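Local atomic coordinates of Pre-mRNA-splicing factor SAD1 (Saccharomyces cerevisiae, PDB entry 4MSX), a protein that promotes assembly of newly made U4 snRNA into the U4/U6 snRNP and is required for pre-mRNA splicing, although it is a catalytically inactive relative of the deubiquitinases. Residues A[67-72]-A[149-154]; A[126-131]-A[153-158]; A[182-187]-A[237-242]. All blocks are in the same frame, centred on the assembly; numbering follows the deposited sequence.

Interaction 1 of 3, residues A[67-72]-A[149-154]; sequences ETVVRE and NSIKFA
The guanidinium of R71 meets helix 146-155 with its edge rather than a face: S150 OG lies only 2° out of its plane, 2.9 Å from R71 NH1. NH1 donates to the hydroxyl, and the N-H...O angle of 144° makes the bond somewhat bent. The serine offers its oxygen on this side because OG stands anti to the backbone N of S150 (chi1 177°), while the arginine folds at its third torsion to bring the flat group round. Further back on the same chain, R71 CD is 3.8 Å from S150 OG, and R71 CG runs obliquely past I151 CG1 at 4.2 Å. The second half of the contact is apolar. V69 and I151 reach out tip to tip, and V69 CG1 to I151 CD1, at 3.5 Å, is tighter than ordinary van der Waals contact. L147, one turn earlier on the helix, touches both V69 and R71, and V121 of strand 121-124 also packs on V69. This joins the N-terminal loop of the zinc finger, probably of a degenerate UBP type, to helix 146-155, with the V69 side chain about 10 Å from the bound zinc ion. Cut back to an alanine, R71 would lose NH1 and its aliphatic stem, which would probably leave S150 OG without this donor and open a gap beside I151 CG1. Within these two segments the cationic guanidinium is met by a neutral hydroxyl and not by a carboxylate, so the bond is probably polarised but is no salt bridge.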
loop_
_atom_site.group_PDB
_atom_site.type_symbol
_atom_site.label_atom_id
_atom_site.label_comp_id
_atom_site.label_asym_id
_atom_site.label_seq_id
_atom_site.Cartn_x
_atom_site.Cartn_y
_atom_site.Cartn_z
ATOM N N GLU A 67 16.923 -21.869 -22.085
ATOM C CA GLU A 67 16.875 -20.839 -23.116
ATOM C C GLU A 67 15.462 -20.616 -23.665
ATOM O O GLU A 67 15.244 -19.654 -24.416
ATOM C CB GLU A 67 17.827 -21.156 -24.273
ATOM C CG GLU A 67 17.447 -22.418 -25.047
ATOM C CD GLU A 67 18.355 -22.678 -26.283
ATOM O OE1 GLU A 67 19.591 -22.904 -26.124
ATOM O OE2 GLU A 67 17.811 -22.654 -27.412
ATOM N N THR A 68 14.507 -21.491 -23.347
ATOM C CA THR A 68 13.135 -21.263 -23.862
ATOM C C THR A 68 12.299 -20.334 -22.945
ATOM O O THR A 68 11.193 -19.901 -23.320
ATOM C CB THR A 68 12.330 -22.539 -24.051
ATOM O OG1 THR A 68 12.105 -23.221 -22.800
ATOM C CG2 THR A 68 13.095 -23.507 -25.049
ATOM N N VAL A 69 12.815 -20.076 -21.747
ATOM C CA VAL A 69 12.074 -19.269 -20.756
ATOM C C VAL A 69 11.965 -17.841 -21.254
ATOM O O VAL A 69 12.902 -17.328 -21.831
ATOM C CB VAL A 69 12.762 -19.376 -19.371
ATOM C CG1 VAL A 69 12.251 -18.325 -18.401
ATOM C CG2 VAL A 69 12.473 -20.727 -18.808
ATOM N N VAL A 70 10.799 -17.196 -21.082
ATOM C CA VAL A 70 10.648 -15.821 -21.536
ATOM C C VAL A 70 10.175 -14.955 -20.329
ATOM O O VAL A 70 8.990 -14.896 -20.005
ATOM C CB VAL A 70 9.639 -15.682 -22.732
ATOM C CG1 VAL A 70 9.683 -14.226 -23.273
ATOM C CG2 VAL A 70 10.008 -16.643 -23.866
ATOM N N ARG A 71 11.118 -14.337 -19.647
ATOM C CA ARG A 71 10.794 -13.595 -18.423
ATOM C C ARG A 71 9.758 -12.503 -18.659
ATOM O O ARG A 71 8.898 -12.276 -17.815
ATOM C CB ARG A 71 12.075 -13.030 -17.809
ATOM C CG ARG A 71 12.897 -14.139 -17.159
ATOM C CD ARG A 71 14.083 -13.609 -16.373
ATOM N NE ARG A 71 14.913 -12.789 -17.246
ATOM C CZ ARG A 71 15.878 -11.989 -16.815
ATOM N NH1 ARG A 71 16.135 -11.906 -15.515
ATOM N NH2 ARG A 71 16.552 -11.241 -17.680
ATOM N N GLU A 72 9.822 -11.842 -19.811
ATOM C CA GLU A 72 8.923 -10.741 -20.103
ATOM C C GLU A 72 7.459 -11.195 -20.090
ATOM O O GLU A 72 6.581 -10.353 -20.007
ATOM C CB GLU A 72 9.246 -10.103 -21.463
ATOM C CG GLU A 72 10.636 -9.412 -21.552
ATOM C CD GLU A 72 11.860 -10.385 -21.645
ATOM O OE1 GLU A 72 11.696 -11.631 -21.833
ATOM O OE2 GLU A 72 13.010 -9.879 -21.520
ATOM N N ASN A 149 16.880 -18.105 -10.161
ATOM C CA ASN A 149 16.853 -17.244 -8.982
ATOM C C ASN A 149 15.973 -16.030 -9.282
ATOM O O ASN A 149 15.175 -15.619 -8.463
ATOM C CB ASN A 149 18.266 -16.721 -8.626
ATOM C CG ASN A 149 19.183 -17.809 -8.057
ATOM O OD1 ASN A 149 18.724 -18.775 -7.426
ATOM N ND2 ASN A 149 20.496 -17.650 -8.278
ATOM N N SER A 150 16.213 -15.422 -10.431
ATOM C CA SER A 150 15.507 -14.231 -10.876
ATOM C C SER A 150 13.996 -14.490 -10.888
ATOM O O SER A 150 13.210 -13.676 -10.413
ATOM C CB SER A 150 15.976 -13.932 -12.293
ATOM O OG SER A 150 15.324 -12.842 -12.889
ATOM N N ILE A 151 13.577 -15.643 -11.426
ATOM C CA ILE A 151 12.141 -15.929 -11.527
ATOM C C ILE A 151 11.523 -16.227 -10.197
ATOM O O ILE A 151 10.433 -15.737 -9.875
ATOM C CB ILE A 151 11.869 -17.136 -12.527
ATOM C CG1 ILE A 151 12.144 -16.649 -13.939
ATOM C CG2 ILE A 151 10.429 -17.628 -12.395
ATOM C CD1 ILE A 151 12.314 -17.856 -14.948
ATOM N N LYS A 152 12.250 -16.953 -9.359
ATOM C CA LYS A 152 11.724 -17.279 -8.048
ATOM C C LYS A 152 11.612 -15.946 -7.231
ATOM O O LYS A 152 10.690 -15.764 -6.419
ATOM C CB LYS A 152 12.679 -18.209 -7.313
ATOM C CG LYS A 152 12.126 -18.777 -6.019
ATOM C CD LYS A 152 13.109 -19.798 -5.461
ATOM C CE LYS A 152 12.680 -20.347 -4.120
ATOM N NZ LYS A 152 13.634 -21.408 -3.640
ATOM N N PHE A 153 12.539 -15.033 -7.468
ATOM C CA PHE A 153 12.506 -13.747 -6.740
ATOM C C PHE A 153 11.288 -12.885 -7.202
ATOM O O PHE A 153 10.673 -12.164 -6.395
ATOM C CB PHE A 153 13.763 -12.993 -7.004
ATOM C CG PHE A 153 13.960 -11.796 -6.091
ATOM C CD1 PHE A 153 13.303 -10.597 -6.343
ATOM C CD2 PHE A 153 14.823 -11.885 -5.002
ATOM C CE1 PHE A 153 13.512 -9.475 -5.518
ATOM C CE2 PHE A 153 15.040 -10.747 -4.159
ATOM C CZ PHE A 153 14.394 -9.562 -4.439
ATOM N N ALA A 154 10.946 -12.954 -8.495
ATOM C CA ALA A 154 9.781 -12.242 -9.020
ATOM C C ALA A 154 8.489 -12.747 -8.381
ATOM O O ALA A 154 7.525 -11.967 -8.192
ATOM C CB ALA A 154 9.691 -12.388 -10.585
#

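Interaction 2 of 3, residues A[126-131]-A[153-158]; sequences TSLKFY and FAAYPT
L128 lies across the C-terminal end of helix 146-155 in the zinc finger, which is probably of a degenerate UBP type, one methyl against A155 and the other against Y156. It sits in the turn joining the antiparallel strands 121-124 and 130-132, and its side chain faces the helix. Following the helix side in order, F153 comes first; F153 O takes a weak hydrogen bond of 3.3 Å from Y156 N as the helix runs out, and the F153 ring carries a cation-pi contact with K238. A155 turns its methyl to the leucine, with CB 4.0 Å from L128 CD2. Y156 is the first residue to leave helical geometry, and its side chain crosses that of L128 at about a right angle. The touch is made at the root of the tyrosine: L128 CD1 comes to 3.5 Å from Y156 CB and 4.0 Å from Y156 CG, meeting the ring obliquely. With CG anti to the backbone N (chi1 -174°), the rest of the ring heads away from the leucine toward helix 222-234, and the hydroxyl is hydrogen-bonded to H216 ND1. One residue on, P157 folds back over the helix end and places its CA 3.7 Å above the plane of the F153 ring, over its centre.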
loop_
_atom_site.group_PDB
_atom_site.type_symbol
_atom_site.label_atom_id
_atom_site.label_comp_id
_atom_site.label_asym_id
_atom_site.label_seq_id
_atom_site.Cartn_x
_atom_site.Cartn_y
_atom_site.Cartn_z
ATOM N N THR A 126 2.893 -22.566 -5.555
ATOM C CA THR A 126 2.678 -22.716 -4.130
ATOM C C THR A 126 3.971 -23.094 -3.414
ATOM O O THR A 126 4.299 -22.502 -2.383
ATOM C CB THR A 126 1.584 -23.735 -3.834
ATOM O OG1 THR A 126 0.320 -23.198 -4.230
ATOM C CG2 THR A 126 1.553 -24.054 -2.360
ATOM N N SER A 127 4.745 -24.021 -3.976
ATOM C CA SER A 127 5.973 -24.464 -3.327
ATOM C C SER A 127 7.187 -23.759 -3.900
ATOM O O SER A 127 8.299 -23.859 -3.374
ATOM C CB SER A 127 6.140 -25.973 -3.536
ATOM O OG SER A 127 6.379 -26.246 -4.910
ATOM N N LEU A 128 6.991 -23.050 -5.005
ATOM C CA LEU A 128 8.110 -22.387 -5.693
ATOM C C LEU A 128 9.267 -23.323 -6.152
ATOM O O LEU A 128 10.406 -22.880 -6.362
ATOM C CB LEU A 128 8.648 -21.237 -4.825
ATOM C CG LEU A 128 7.632 -20.158 -4.450
ATOM C CD1 LEU A 128 8.393 -19.007 -3.754
ATOM C CD2 LEU A 128 6.888 -19.645 -5.677
ATOM N N LYS A 129 8.979 -24.601 -6.356
ATOM C CA LYS A 129 9.949 -25.495 -7.010
ATOM C C LYS A 129 9.699 -25.548 -8.532
ATOM O O LYS A 129 8.561 -25.426 -8.971
ATOM C CB LYS A 129 9.804 -26.893 -6.422
ATOM C CG LYS A 129 10.343 -27.021 -5.005
ATOM C CD LYS A 129 9.727 -28.230 -4.319
ATOM C CE LYS A 129 10.285 -28.435 -2.919
ATOM N NZ LYS A 129 9.429 -29.428 -2.207
ATOM N N PHE A 130 10.769 -25.683 -9.305
ATOM C CA PHE A 130 10.713 -25.692 -10.751
ATOM C C PHE A 130 10.691 -27.129 -11.281
ATOM O O PHE A 130 11.395 -28.019 -10.741
ATOM C CB PHE A 130 11.962 -25.054 -11.306
ATOM C CG PHE A 130 12.072 -23.576 -11.025
ATOM C CD1 PHE A 130 12.675 -23.114 -9.852
ATOM C CD2 PHE A 130 11.537 -22.642 -11.932
ATOM C CE1 PHE A 130 12.783 -21.739 -9.615
ATOM C CE2 PHE A 130 11.650 -21.253 -11.682
ATOM C CZ PHE A 130 12.273 -20.824 -10.530
ATOM N N TYR A 131 9.947 -27.336 -12.360
ATOM C CA TYR A 131 9.774 -28.689 -12.914
ATOM C C TYR A 131 9.910 -28.658 -14.404
ATOM O O TYR A 131 9.512 -27.683 -15.075
ATOM C CB TYR A 131 8.406 -29.248 -12.558
ATOM C CG TYR A 131 8.264 -29.542 -11.111
ATOM C CD1 TYR A 131 8.598 -30.794 -10.588
ATOM C CD2 TYR A 131 7.869 -28.543 -10.219
ATOM C CE1 TYR A 131 8.503 -31.055 -9.222
ATOM C CE2 TYR A 131 7.758 -28.800 -8.868
ATOM C CZ TYR A 131 8.088 -30.045 -8.368
ATOM O OH TYR A 131 7.988 -30.274 -7.017
ATOM N N PHE A 153 12.539 -15.033 -7.468
ATOM C CA PHE A 153 12.506 -13.747 -6.740
ATOM C C PHE A 153 11.288 -12.885 -7.202
ATOM O O PHE A 153 10.673 -12.164 -6.395
ATOM C CB PHE A 153 13.763 -12.993 -7.004
ATOM C CG PHE A 153 13.960 -11.796 -6.091
ATOM C CD1 PHE A 153 13.303 -10.597 -6.343
ATOM C CD2 PHE A 153 14.823 -11.885 -5.002
ATOM C CE1 PHE A 153 13.512 -9.475 -5.518
ATOM C CE2 PHE A 153 15.040 -10.747 -4.159
ATOM C CZ PHE A 153 14.394 -9.562 -4.439
ATOM N N ALA A 154 10.946 -12.954 -8.495
ATOM C CA ALA A 154 9.781 -12.242 -9.020
ATOM C C ALA A 154 8.489 -12.747 -8.381
ATOM O O ALA A 154 7.525 -11.967 -8.192
ATOM C CB ALA A 154 9.691 -12.388 -10.585
ATOM N N ALA A 155 8.445 -14.048 -8.070
ATOM C CA ALA A 155 7.278 -14.645 -7.414
ATOM C C ALA A 155 7.236 -14.385 -5.894
ATOM O O ALA A 155 6.148 -14.319 -5.297
ATOM C CB ALA A 155 7.237 -16.190 -7.672
ATOM N N TYR A 156 8.411 -14.244 -5.272
ATOM C CA TYR A 156 8.481 -14.127 -3.834
ATOM C C TYR A 156 9.806 -13.433 -3.431
ATOM O O TYR A 156 10.769 -14.084 -3.170
ATOM C CB TYR A 156 8.364 -15.525 -3.218
ATOM C CG TYR A 156 8.283 -15.504 -1.725
ATOM C CD1 TYR A 156 7.060 -15.308 -1.098
ATOM C CD2 TYR A 156 9.417 -15.659 -0.925
ATOM C CE1 TYR A 156 6.934 -15.266 0.271
ATOM C CE2 TYR A 156 9.301 -15.606 0.491
ATOM C CZ TYR A 156 8.043 -15.382 1.068
ATOM O OH TYR A 156 7.838 -15.348 2.431
ATOM N N PRO A 157 9.861 -12.095 -3.488
ATOM C CA PRO A 157 11.088 -11.351 -3.196
ATOM C C PRO A 157 11.593 -11.690 -1.800
ATOM O O PRO A 157 10.781 -11.903 -0.901
ATOM C CB PRO A 157 10.652 -9.874 -3.281
ATOM C CG PRO A 157 9.485 -9.915 -4.273
ATOM C CD PRO A 157 8.768 -11.208 -3.907
ATOM N N THR A 158 12.917 -11.780 -1.661
ATOM C CA THR A 158 13.549 -12.133 -0.392
ATOM C C THR A 158 14.579 -11.061 -0.060
ATOM O O THR A 158 15.120 -10.394 -0.950
ATOM C CB THR A 158 14.268 -13.514 -0.449
ATOM O OG1 THR A 158 15.058 -13.580 -1.642
ATOM C CG2 THR A 158 13.248 -14.667 -0.436
#

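Interaction 3 of 3, residues A[182-187]-A[237-242]; sequences GFIGFT and PKLFKH
I184 pushes its end against that of L239, tip to tip, with I184 CD1 3.5 Å from L239 CD1. That closeness belongs to one of two deposited conformers of I184 and is correspondingly doubtful in detail. In this conformer CG1 takes the crowded position between the backbone N and the carbonyl carbon (chi1 59°), which carries CD1 over to the leucine. The setting is the ubiquitin-specific protease fold, at a short, weakly bonded parallel pairing of strands 185-186 and 243-244 whose connection runs through three helices, 189-203, 206-214 and 222-234. Segment 237-242 is the irregular piece that brings the chain from the last of these helices into strand 243-244. Just beyond it, L244 touches both I184 and L239, so the two side chains meet beside a third apolar residue, and the backbones of G185 and T187 bond to that of L244. Two polar contacts join the loop to other parts of the chain: L239 N is hydrogen-bonded to Y179 OH, and K241 NZ forms a salt bridge with D75, which lies in the zinc-finger range. Closer to the strand, the branch point of the isoleucine faces a carbonyl, I184 CB lying 3.8 Å from H242 O. This oxygen does not bond directly to the opposing backbone, since G185 N stands 4.4 Å from H242 O, too far for a hydrogen bond. A water fills the step between them, extending the strand pairing by one bridged rung. It also lies to one face of the H242 imidazole, displaced toward the rim. The water accepts from G185 N at 3.0 Å and donates to H242 O at 2.6 Å.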
loop_
_atom_site.group_PDB
_atom_site.type_symbol
_atom_site.label_atom_id
_atom_site.label_comp_id
_atom_site.label_asym_id
_atom_site.label_seq_id
_atom_site.Cartn_x
_atom_site.Cartn_y
_atom_site.Cartn_z
ATOM N N GLY A 182 10.371 0.656 -4.065
ATOM C CA GLY A 182 9.428 1.097 -3.025
ATOM C C GLY A 182 8.528 2.224 -3.506
ATOM O O GLY A 182 7.438 2.405 -2.959
ATOM N N PHE A 183 8.959 2.981 -4.501
ATOM C CA PHE A 183 8.200 4.165 -4.947
ATOM C C PHE A 183 7.587 3.906 -6.329
ATOM O O PHE A 183 7.904 4.597 -7.306
ATOM C CB PHE A 183 9.122 5.410 -4.975
ATOM C CG PHE A 183 9.546 5.843 -3.612
ATOM C CD1 PHE A 183 10.520 5.113 -2.903
ATOM C CD2 PHE A 183 8.968 6.952 -3.019
ATOM C CE1 PHE A 183 10.917 5.475 -1.637
ATOM C CE2 PHE A 183 9.335 7.348 -1.776
ATOM C CZ PHE A 183 10.341 6.586 -1.053
ATOM N N ILE A 184 6.757 2.874 -6.429
ATOM C CA ILE A 184 6.226 2.454 -7.715
ATOM C C ILE A 184 4.696 2.534 -7.699
ATOM O O ILE A 184 4.087 2.593 -6.633
ATOM C CB ILE A 184 6.639 1.012 -8.064
ATOM C CG1 ILE A 184 6.135 0.040 -7.000
ATOM C CG2 ILE A 184 8.165 0.890 -8.195
ATOM C CD1 ILE A 184 6.424 -1.391 -7.330
ATOM N N GLY A 185 4.115 2.534 -8.895
ATOM C CA GLY A 185 2.693 2.590 -9.076
ATOM C C GLY A 185 2.094 1.243 -9.449
ATOM O O GLY A 185 2.762 0.150 -9.407
ATOM N N PHE A 186 0.805 1.331 -9.802
ATOM C CA PHE A 186 -0.053 0.173 -9.854
ATOM C C PHE A 186 -1.000 0.358 -11.039
ATOM O O PHE A 186 -1.452 1.492 -11.323
ATOM C CB PHE A 186 -0.934 0.051 -8.597
ATOM C CG PHE A 186 -0.167 -0.171 -7.299
ATOM C CD1 PHE A 186 0.360 0.920 -6.616
ATOM C CD2 PHE A 186 -0.022 -1.452 -6.777
ATOM C CE1 PHE A 186 1.067 0.763 -5.434
ATOM C CE2 PHE A 186 0.696 -1.642 -5.560
ATOM C CZ PHE A 186 1.214 -0.515 -4.893
ATOM N N THR A 187 -1.319 -0.756 -11.693
ATOM C CA THR A 187 -2.344 -0.727 -12.734
ATOM C C THR A 187 -3.754 -0.670 -12.128
ATOM O O THR A 187 -3.973 -0.986 -10.948
ATOM C CB THR A 187 -2.151 -1.959 -13.676
ATOM O OG1 THR A 187 -1.989 -3.138 -12.883
ATOM C CG2 THR A 187 -0.869 -1.780 -14.512
ATOM N N PRO A 237 13.697 -4.620 -5.695
ATOM C CA PRO A 237 14.637 -3.896 -6.568
ATOM C C PRO A 237 14.905 -4.635 -7.909
ATOM O O PRO A 237 15.767 -4.194 -8.667
ATOM C CB PRO A 237 15.954 -3.862 -5.731
ATOM C CG PRO A 237 15.940 -5.161 -4.987
ATOM C CD PRO A 237 14.392 -5.446 -4.695
ATOM N N LYS A 238 14.188 -5.723 -8.176
ATOM C CA LYS A 238 14.389 -6.500 -9.418
ATOM C C LYS A 238 13.080 -6.809 -10.188
ATOM O O LYS A 238 12.934 -7.871 -10.809
ATOM C CB LYS A 238 15.075 -7.828 -9.043
ATOM C CG LYS A 238 16.517 -7.623 -8.567
ATOM C CD LYS A 238 17.002 -8.719 -7.572
ATOM C CE LYS A 238 16.777 -10.143 -8.004
ATOM N NZ LYS A 238 17.586 -11.133 -7.174
ATOM N N LEU A 239 12.119 -5.900 -10.130
ATOM C CA LEU A 239 10.836 -6.127 -10.805
ATOM C C LEU A 239 11.031 -6.358 -12.305
ATOM O O LEU A 239 11.807 -5.664 -12.930
ATOM C CB LEU A 239 9.959 -4.868 -10.639
ATOM C CG LEU A 239 9.459 -4.628 -9.206
ATOM C CD1 LEU A 239 8.728 -3.263 -9.112
ATOM C CD2 LEU A 239 8.524 -5.767 -8.788
ATOM N N PHE A 240 10.238 -7.241 -12.911
ATOM C CA PHE A 240 10.307 -7.386 -14.368
ATOM C C PHE A 240 9.711 -6.187 -15.070
ATOM O O PHE A 240 10.214 -5.752 -16.099
ATOM C CB PHE A 240 9.615 -8.685 -14.786
ATOM C CG PHE A 240 10.398 -9.936 -14.391
ATOM C CD1 PHE A 240 11.672 -9.840 -13.830
ATOM C CD2 PHE A 240 9.839 -11.212 -14.580
ATOM C CE1 PHE A 240 12.396 -10.996 -13.451
ATOM C CE2 PHE A 240 10.548 -12.374 -14.209
ATOM C CZ PHE A 240 11.817 -12.277 -13.651
ATOM N N LYS A 241 8.638 -5.638 -14.499
ATOM C CA LYS A 241 8.108 -4.376 -14.983
ATOM C C LYS A 241 7.849 -3.465 -13.774
ATOM O O LYS A 241 7.457 -3.932 -12.712
ATOM C CB LYS A 241 6.817 -4.572 -15.787
ATOM C CG LYS A 241 5.734 -5.304 -15.041
ATOM C CD LYS A 241 4.611 -5.741 -16.040
ATOM C CE LYS A 241 3.424 -6.391 -15.317
ATOM N NZ LYS A 241 3.833 -7.619 -14.534
ATOM N N HIS A 242 8.041 -2.175 -13.973
ATOM C CA HIS A 242 8.156 -1.265 -12.853
ATOM C C HIS A 242 6.790 -0.812 -12.247
ATOM O O HIS A 242 6.661 0.327 -11.795
ATOM C CB HIS A 242 8.983 -0.032 -13.273
ATOM C CG HIS A 242 8.280 0.845 -14.254
ATOM N ND1 HIS A 242 7.350 0.357 -15.150
ATOM C CD2 HIS A 242 8.340 2.180 -14.468
ATOM C CE1 HIS A 242 6.880 1.351 -15.884
ATOM N NE2 HIS A 242 7.464 2.468 -15.486
HETATM O O HOH W 1 5.775 2.715 -11.355
#

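How the interactions relate
From the N terminus, interaction 1 comes first and closes a loop of 76 residues that holds the zinc ligands, returning the leading loop to helix 146-155. Interaction 2 opens within that loop, at the turn leading into strand 130-132, and ends on an overlapping piece of the same helix, sharing F153 and A154 and running on past its end, so the two cross slightly instead of nesting fully; between them, F130 packs on I151. Interaction 3 follows in series, closing 49 mostly helical residues in the protease-like domain. It still touches the helix, F240 packing on S150 and A154. Helix 146-155 is thus shared by interactions 1 and 2 and lies against the 237-242 loop of the protease-like domain.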